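Local coordinates for protein DyP (Bjerkandera adusta, PDB 3VXJ) that probably acts as a heme-dependent peroxidase that decolorizes dyes, and is seen here with heme and 2,6-dimethoxyphenol bound, at residues R25-Q30 and F121-D126; L41-P46 and S139-S144; A238-S243 and G404-N409. All blocks are in the same frame, centred on the assembly; numbering follows the deposited sequence.

Interactions 1 and 2 belong to one alpha+beta domain and touch each other. Interaction 1 joins two neighbouring strands of its sheet. Interaction 2 joins the two helices that follow those strands in the chain. Both are largely buried, but their chemistry differs. The strands are held by paired backbone hydrogen bonds with apolar side chains on both faces. The helices meet through side chains, chiefly two aromatic rings. Interaction 3 lies on the opposite side of the chain's centre, with centres about 43 Å from interaction 1 and 56 Å from interaction 2. It sets a loop against a short strand, is only partly buried, and is built from small van der Waals touches and a bridging water.

Interaction 1: R25-Q30 and F121-D126; sequences RFVFFQ and FLIGSD
Phe29 and Phe121 bring their rings together at one end of this strand pair. CE2 of Phe29 lies 3.4 Å from CE2 of Phe121. The two planes meet obliquely, at 42°. Phe29 carries its CG between its own backbone N and carbonyl carbon (chi1 67°), which turns the ring toward Phe121. The carbonyl oxygen of Val27 lies at the edge of both rings, near their planes.

Further along the same face, CB of Val27 is 4.2 Å from CB of Phe121. The CG2 branch of Val27 reaches CD1 of Ile123 at 4.0 Å. On the other face, the ring of Phe26 meets the branched end of Leu122, with CE1 of Phe26 3.9 Å from CD2 of Leu122.

The backbone sets this register. The strands run antiparallel. Arg25 and Ile123 form one hydrogen-bonded pair, with Arg25 N 2.8 Å from Ile123 O. Val27 and Phe121 form the next, with Val27 N 2.8 Å from Phe121 O. Each pair also has the return bond, making four in all. Phe26 and Leu122 are the non-hydrogen-bonded pair between them. There the CA of Phe26 makes a C-H...O contact with Phe121 O.

The guanidinium of Arg25 leads away from residues 121-126. It bonds to Ser153 and makes a salt bridge to Asp132.

The antiparallel sheet, in the order 65-71, 119-125, 23-31, 146-155, is that of a ferredoxin-like half of the DyP alpha+beta barrel. Helix 128-142 packs on the face that carries Arg25, Phe121 and Ile123. On the opposite face, Phe26 meets Phe220 of strand 216-225, which belongs to the chain's second four-stranded sheet.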
# COMPACT_ATOMS: atom_id res chain seq x y z
N ARG A 25 -6.94 3.42 12.43
CA ARG A 25 -8.34 3.10 12.18
C ARG A 25 -8.83 3.88 10.98
O ARG A 25 -8.55 5.08 10.82
CB ARG A 25 -9.20 3.44 13.40
CG ARG A 25 -10.68 3.07 13.23
CD ARG A 25 -11.44 3.21 14.53
NE ARG A 25 -10.98 2.23 15.50
CZ ARG A 25 -11.27 2.27 16.80
NH1 ARG A 25 -12.01 3.25 17.29
NH2 ARG A 25 -10.80 1.33 17.61
N PHE A 26 -9.56 3.19 10.11
CA PHE A 26 -10.18 3.79 8.95
C PHE A 26 -11.67 3.83 9.22
O PHE A 26 -12.32 2.78 9.35
CB PHE A 26 -9.87 2.95 7.71
CG PHE A 26 -8.40 2.86 7.38
CD1 PHE A 26 -7.84 3.71 6.44
CD2 PHE A 26 -7.57 1.94 8.03
CE1 PHE A 26 -6.48 3.64 6.13
CE2 PHE A 26 -6.21 1.86 7.74
CZ PHE A 26 -5.66 2.71 6.79
N VAL A 27 -12.21 5.03 9.39
CA VAL A 27 -13.63 5.22 9.69
C VAL A 27 -14.32 5.64 8.40
O VAL A 27 -14.17 6.78 7.94
CB VAL A 27 -13.86 6.28 10.80
CG1 VAL A 27 -15.35 6.40 11.10
CG2 VAL A 27 -13.09 5.93 12.08
N PHE A 28 -15.05 4.70 7.81
CA PHE A 28 -15.76 4.94 6.56
C PHE A 28 -17.14 5.49 6.86
O PHE A 28 -17.82 4.98 7.75
CB PHE A 28 -15.84 3.65 5.73
CG PHE A 28 -14.49 3.08 5.38
CD1 PHE A 28 -13.79 3.54 4.26
CD2 PHE A 28 -13.89 2.13 6.20
CE1 PHE A 28 -12.54 3.03 3.95
CE2 PHE A 28 -12.63 1.62 5.90
CZ PHE A 28 -11.95 2.07 4.78
N PHE A 29 -17.54 6.52 6.13
CA PHE A 29 -18.78 7.20 6.45
C PHE A 29 -19.59 7.59 5.22
O PHE A 29 -19.07 7.64 4.09
CB PHE A 29 -18.52 8.43 7.34
CG PHE A 29 -17.76 9.53 6.66
CD1 PHE A 29 -18.43 10.55 5.99
CD2 PHE A 29 -16.36 9.54 6.65
CE1 PHE A 29 -17.75 11.55 5.33
CE2 PHE A 29 -15.67 10.55 6.01
CZ PHE A 29 -16.36 11.56 5.34
N GLN A 30 -20.87 7.85 5.47
CA GLN A 30 -21.77 8.50 4.55
C GLN A 30 -22.14 9.86 5.12
O GLN A 30 -22.30 10.00 6.34
CB GLN A 30 -23.08 7.73 4.44
CG GLN A 30 -23.05 6.38 3.81
CD GLN A 30 -24.45 5.80 3.72
OE1 GLN A 30 -25.41 6.51 3.38
NE2 GLN A 30 -24.59 4.51 4.02
N PHE A 121 -12.09 8.76 7.39
CA PHE A 121 -11.17 9.37 8.34
C PHE A 121 -10.10 8.33 8.65
O PHE A 121 -10.43 7.20 9.00
CB PHE A 121 -11.84 9.73 9.66
CG PHE A 121 -12.86 10.84 9.57
CD1 PHE A 121 -12.50 12.15 9.86
CD2 PHE A 121 -14.19 10.56 9.29
CE1 PHE A 121 -13.45 13.18 9.80
CE2 PHE A 121 -15.15 11.57 9.23
CZ PHE A 121 -14.77 12.89 9.50
N LEU A 122 -8.83 8.70 8.49
CA LEU A 122 -7.71 7.85 8.88
C LEU A 122 -7.17 8.39 10.18
O LEU A 122 -6.74 9.54 10.23
CB LEU A 122 -6.57 7.90 7.85
CG LEU A 122 -6.73 7.58 6.38
CD1 LEU A 122 -7.41 8.72 5.62
CD2 LEU A 122 -5.35 7.31 5.82
N ILE A 123 -7.18 7.55 11.21
CA ILE A 123 -6.72 7.96 12.53
C ILE A 123 -5.52 7.11 12.91
O ILE A 123 -5.65 5.88 12.99
CB ILE A 123 -7.81 7.78 13.62
CG1 ILE A 123 -9.12 8.47 13.22
CG2 ILE A 123 -7.31 8.29 14.98
CD1 ILE A 123 -10.34 8.00 14.02
N GLY A 124 -4.37 7.73 13.10
CA GLY A 124 -3.15 7.01 13.49
C GLY A 124 -2.81 7.35 14.93
O GLY A 124 -2.78 8.52 15.29
N SER A 125 -2.60 6.33 15.75
CA SER A 125 -2.28 6.58 17.16
C SER A 125 -1.50 5.43 17.77
O SER A 125 -1.19 4.45 17.10
CB SER A 125 -3.55 6.89 17.97
OG SER A 125 -3.21 7.48 19.21
N ASP A 126 -1.18 5.55 19.05
CA ASP A 126 -0.30 4.59 19.70
C ASP A 126 -1.04 3.42 20.35
O ASP A 126 -0.42 2.38 20.61
CB ASP A 126 0.54 5.30 20.76
CG ASP A 126 1.59 6.24 20.17
OD1 ASP A 126 1.92 6.14 18.97
OD2 ASP A 126 2.10 7.09 20.94

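Interaction 2: L41-P46 and S139-S144; sequences LKTYVP and SSTFGS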
# COMPACT_ATOMS: atom_id res chain seq x y z
N LEU A 41 -17.08 20.14 9.59
CA LEU A 41 -15.76 20.02 8.97
C LEU A 41 -14.89 21.24 9.23
O LEU A 41 -13.71 21.11 9.53
CB LEU A 41 -15.90 19.76 7.47
CG LEU A 41 -14.59 19.42 6.74
CD1 LEU A 41 -13.95 18.17 7.33
CD2 LEU A 41 -14.84 19.23 5.26
N LYS A 42 -15.49 22.43 9.12
CA LYS A 42 -14.77 23.67 9.40
C LYS A 42 -14.31 23.75 10.86
O LYS A 42 -13.27 24.33 11.14
CB LYS A 42 -15.62 24.88 9.01
CG LYS A 42 -15.68 25.10 7.50
CD LYS A 42 -16.68 26.19 7.12
CE LYS A 42 -16.40 26.71 5.72
NZ LYS A 42 -17.38 27.74 5.27
N THR A 43 -15.09 23.17 11.77
CA THR A 43 -14.70 23.04 13.17
C THR A 43 -13.56 22.04 13.33
O THR A 43 -12.59 22.27 14.06
CB THR A 43 -15.89 22.54 14.03
OG1 THR A 43 -16.99 23.44 13.89
CG2 THR A 43 -15.51 22.44 15.49
N TYR A 44 -13.69 20.91 12.65
CA TYR A 44 -12.80 19.77 12.82
C TYR A 44 -11.39 19.99 12.26
O TYR A 44 -10.40 19.66 12.92
CB TYR A 44 -13.44 18.54 12.19
CG TYR A 44 -12.76 17.24 12.54
CD1 TYR A 44 -12.98 16.65 13.79
CD2 TYR A 44 -11.90 16.61 11.64
CE1 TYR A 44 -12.36 15.47 14.13
CE2 TYR A 44 -11.27 15.42 11.97
CZ TYR A 44 -11.50 14.86 13.21
OH TYR A 44 -10.88 13.68 13.55
N VAL A 45 -11.30 20.57 11.07
CA VAL A 45 -10.03 20.59 10.33
C VAL A 45 -8.87 21.26 11.08
O VAL A 45 -7.83 20.64 11.27
CB VAL A 45 -10.20 21.12 8.88
CG1 VAL A 45 -8.84 21.37 8.21
CG2 VAL A 45 -11.02 20.15 8.07
N PRO A 46 -9.05 22.52 11.54
CA PRO A 46 -7.92 23.18 12.21
C PRO A 46 -7.49 22.47 13.50
O PRO A 46 -6.34 22.59 13.90
CB PRO A 46 -8.47 24.58 12.55
CG PRO A 46 -9.95 24.44 12.49
CD PRO A 46 -10.22 23.42 11.44
N SER A 139 -17.54 11.47 16.35
CA SER A 139 -18.98 11.34 16.62
C SER A 139 -19.56 12.59 17.27
O SER A 139 -20.66 13.03 16.90
CB SER A 139 -19.25 10.11 17.48
OG SER A 139 -18.84 8.93 16.82
N SER A 140 -18.83 13.15 18.22
CA SER A 140 -19.27 14.35 18.95
C SER A 140 -19.31 15.59 18.05
O SER A 140 -20.24 16.40 18.13
CB SER A 140 -18.35 14.61 20.15
OG SER A 140 -18.78 15.74 20.88
N THR A 141 -18.32 15.73 17.18
CA THR A 141 -18.21 16.90 16.31
C THR A 141 -19.19 16.83 15.14
O THR A 141 -19.86 17.82 14.81
CB THR A 141 -16.76 17.09 15.82
OG1 THR A 141 -15.91 17.28 16.96
CG2 THR A 141 -16.64 18.30 14.91
N PHE A 142 -19.28 15.67 14.50
CA PHE A 142 -20.12 15.52 13.30
C PHE A 142 -21.55 15.12 13.61
O PHE A 142 -22.45 15.45 12.85
CB PHE A 142 -19.47 14.57 12.30
CG PHE A 142 -18.24 15.14 11.65
CD1 PHE A 142 -18.33 15.81 10.43
CD2 PHE A 142 -17.00 15.04 12.26
CE1 PHE A 142 -17.20 16.37 9.84
CE2 PHE A 142 -15.86 15.58 11.67
CZ PHE A 142 -15.96 16.26 10.46
N GLY A 143 -21.74 14.40 14.72
CA GLY A 143 -23.08 13.97 15.12
C GLY A 143 -23.79 13.22 14.01
O GLY A 143 -23.17 12.43 13.28
N SER A 144 -25.08 13.50 13.86
CA SER A 144 -25.90 12.82 12.86
C SER A 144 -25.70 13.32 11.43
O SER A 144 -26.36 12.84 10.51
CB SER A 144 -27.38 12.93 13.24
OG SER A 144 -27.79 14.28 13.24
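Tyr44 and Phe142 meet because their first torsions send the rings into the interface between helices 34-48 and 128-142. In Tyr44 the ring carbon CG stands opposite the backbone N (chi1 -168°). In Phe142 it stands opposite the carbonyl carbon instead (chi1 -70°), and the ring reaches across to residues 41-46. The result is an edge-to-face (T-shaped) pair, with planes at 60° and centroids 5.3 Å apart. The edge of Phe142 is turned to one face of Tyr44. CE2 of Phe142 sits over the rim of that face, 3.6 Å from Tyr44 CG. CZ of Phe142 also rests 3.8 Å from Tyr44 CB.

The CE1-CZ part of the Phe142 ring also reaches the preceding turn of helix 34-48. CE1 of Phe142 comes 3.8 Å from the backbone N of Leu41, and CZ of Phe142 lies 4.2 Å from Leu41 CD1.

These are the two helices of a ferredoxin-like beta-alpha-beta-beta-alpha-beta unit, half of the DyP dimeric alpha+beta barrel. Helix 34-48 follows strand 23-31, and helix 128-142 follows strand 119-125. Tyr44 and Leu41 also touch strand 65-71 through Val67 and Leu69. Phe142 meets Phe37 and, edge-to-face, Phe121.

Nearer the solvent, two threonines extend the contact with methyl groups. CG2 of Thr141 lies 4.2 Å from Tyr44 CD1 and 4.3 Å from Thr43 CG2. Their hydroxyls take no part between the helices. Each bonds to a carbonyl one turn earlier in its own helix, Thr141 to Asp137 and Thr43 to Thr39.

Interaction 3: A238-S243 and G404-N409; sequences AIPANS and GLDPLN
Ile239 and Leu408 make most of the van der Waals contact here, one at each end. Methyls of Ile239 rest on oxygens. CD1 of Ile239 presses against Leu405 O, 3.3 Å away, and CG2 lies alongside the Asp406 carboxylate and near the ring of Pro407. CD1 of Leu408 rests 3.8 Å from Ala241 CB and also touches the backbone at Ala241. CD2 of Leu408 lies beside Ser243. CG of Pro407 sits 4.1 Å from CB of Asn242.

The polar link across the contact is made by a water. It lies 2.7 Å from Ala241 O and 2.9 Å from Asp406 OD1, and is placed to donate to each. Other acceptors nearby compete for its two protons, so both bonds may not be made at once.

Asp406 also shapes its own loop. Its CG stands opposite the backbone N (chi1 -174°), and OD1 of Asp406 accepts from Leu408 N at 2.9 Å in an Asx turn. The donor lies 35° out of the carboxylate plane. A type I beta turn from Asp406 to Asn409 is closed by Asn409 N, 3.0 Å from Asp406 O. An alanine in place of Asp406 has no carboxylate for Leu408 N or the water, so the Asx turn would probably be lost and the water bridge to Ala241 O would probably weaken.

Residues 404-409 form the loop between strands 401-403 and 413-415, and 241-242 is a strand of a small two-stranded antiparallel sheet. Helix 249-261 packs Phe255 on Ile239 and Pro407, and its Arg259 bonds to the carbonyls of Gly404 and Leu405. The chemistry implies a loop set against a short strand and the chain leading into it by small touches and one shared water. Residues 404-409 are ordered by their own Asx and beta turns, and Asn242 is tied outside the contact, to Thr275.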
# COMPACT_ATOMS: atom_id res chain seq x y z
N ALA A 238 9.67 -26.12 -0.82
CA ALA A 238 10.96 -25.61 -0.37
C ALA A 238 12.02 -25.82 -1.44
O ALA A 238 12.10 -26.89 -2.05
CB ALA A 238 11.38 -26.30 0.92
N ILE A 239 12.83 -24.80 -1.68
CA ILE A 239 13.88 -24.89 -2.69
C ILE A 239 14.99 -25.81 -2.16
O ILE A 239 15.48 -25.58 -1.05
CB ILE A 239 14.39 -23.49 -3.06
CG1 ILE A 239 13.26 -22.71 -3.75
CG2 ILE A 239 15.62 -23.57 -3.95
CD1 ILE A 239 13.50 -21.26 -3.95
N PRO A 240 15.36 -26.85 -2.92
CA PRO A 240 16.32 -27.82 -2.37
C PRO A 240 17.74 -27.28 -2.20
O PRO A 240 18.44 -27.74 -1.31
CB PRO A 240 16.32 -28.97 -3.39
CG PRO A 240 15.72 -28.43 -4.61
CD PRO A 240 14.82 -27.29 -4.23
N ALA A 241 18.16 -26.34 -3.05
CA ALA A 241 19.54 -25.83 -3.04
C ALA A 241 19.59 -24.48 -3.73
O ALA A 241 18.74 -24.17 -4.56
CB ALA A 241 20.47 -26.80 -3.76
N ASN A 242 20.59 -23.69 -3.39
CA ASN A 242 20.90 -22.54 -4.20
C ASN A 242 22.39 -22.54 -4.50
O ASN A 242 23.06 -23.53 -4.22
CB ASN A 242 20.35 -21.23 -3.60
CG ASN A 242 20.98 -20.86 -2.27
OD1 ASN A 242 22.13 -21.19 -1.98
ND2 ASN A 242 20.22 -20.12 -1.47
N SER A 243 22.90 -21.45 -5.06
CA SER A 243 24.30 -21.40 -5.50
C SER A 243 25.28 -21.74 -4.38
O SER A 243 26.32 -22.33 -4.64
CB SER A 243 24.64 -20.02 -6.06
OG SER A 243 23.86 -19.70 -7.20
N GLY A 404 10.82 -19.24 -12.53
CA GLY A 404 12.09 -18.75 -12.02
C GLY A 404 12.29 -18.67 -10.53
O GLY A 404 13.32 -18.18 -10.09
N LEU A 405 11.35 -19.18 -9.74
CA LEU A 405 11.51 -19.12 -8.29
C LEU A 405 12.68 -19.96 -7.77
O LEU A 405 13.30 -19.61 -6.77
CB LEU A 405 10.21 -19.50 -7.56
CG LEU A 405 8.95 -18.66 -7.83
CD1 LEU A 405 7.83 -19.10 -6.89
CD2 LEU A 405 9.21 -17.15 -7.70
N ASP A 406 12.98 -21.07 -8.45
CA ASP A 406 14.15 -21.87 -8.11
C ASP A 406 15.32 -21.40 -8.97
O ASP A 406 15.34 -21.63 -10.19
CB ASP A 406 13.86 -23.36 -8.33
CG ASP A 406 15.00 -24.25 -7.86
OD1 ASP A 406 16.14 -23.77 -7.76
OD2 ASP A 406 14.75 -25.45 -7.61
N PRO A 407 16.32 -20.76 -8.34
CA PRO A 407 17.43 -20.21 -9.13
C PRO A 407 18.24 -21.25 -9.88
O PRO A 407 18.93 -20.91 -10.84
CB PRO A 407 18.29 -19.52 -8.07
CG PRO A 407 18.02 -20.30 -6.80
CD PRO A 407 16.55 -20.63 -6.89
N LEU A 408 18.17 -22.52 -9.45
CA LEU A 408 18.93 -23.59 -10.09
C LEU A 408 18.08 -24.37 -11.09
O LEU A 408 18.58 -25.26 -11.77
CB LEU A 408 19.56 -24.54 -9.05
CG LEU A 408 20.42 -23.90 -7.95
CD1 LEU A 408 21.09 -24.98 -7.09
CD2 LEU A 408 21.47 -22.94 -8.52
N ASN A 409 16.80 -24.03 -11.17
CA ASN A 409 15.88 -24.64 -12.14
C ASN A 409 14.88 -23.58 -12.61
O ASN A 409 13.69 -23.65 -12.29
CB ASN A 409 15.12 -25.83 -11.52
CG ASN A 409 16.04 -26.92 -11.01
OD1 ASN A 409 16.25 -27.05 -9.80
ND2 ASN A 409 16.58 -27.72 -11.92
O HOH W 1 17.41 -25.90 -6.20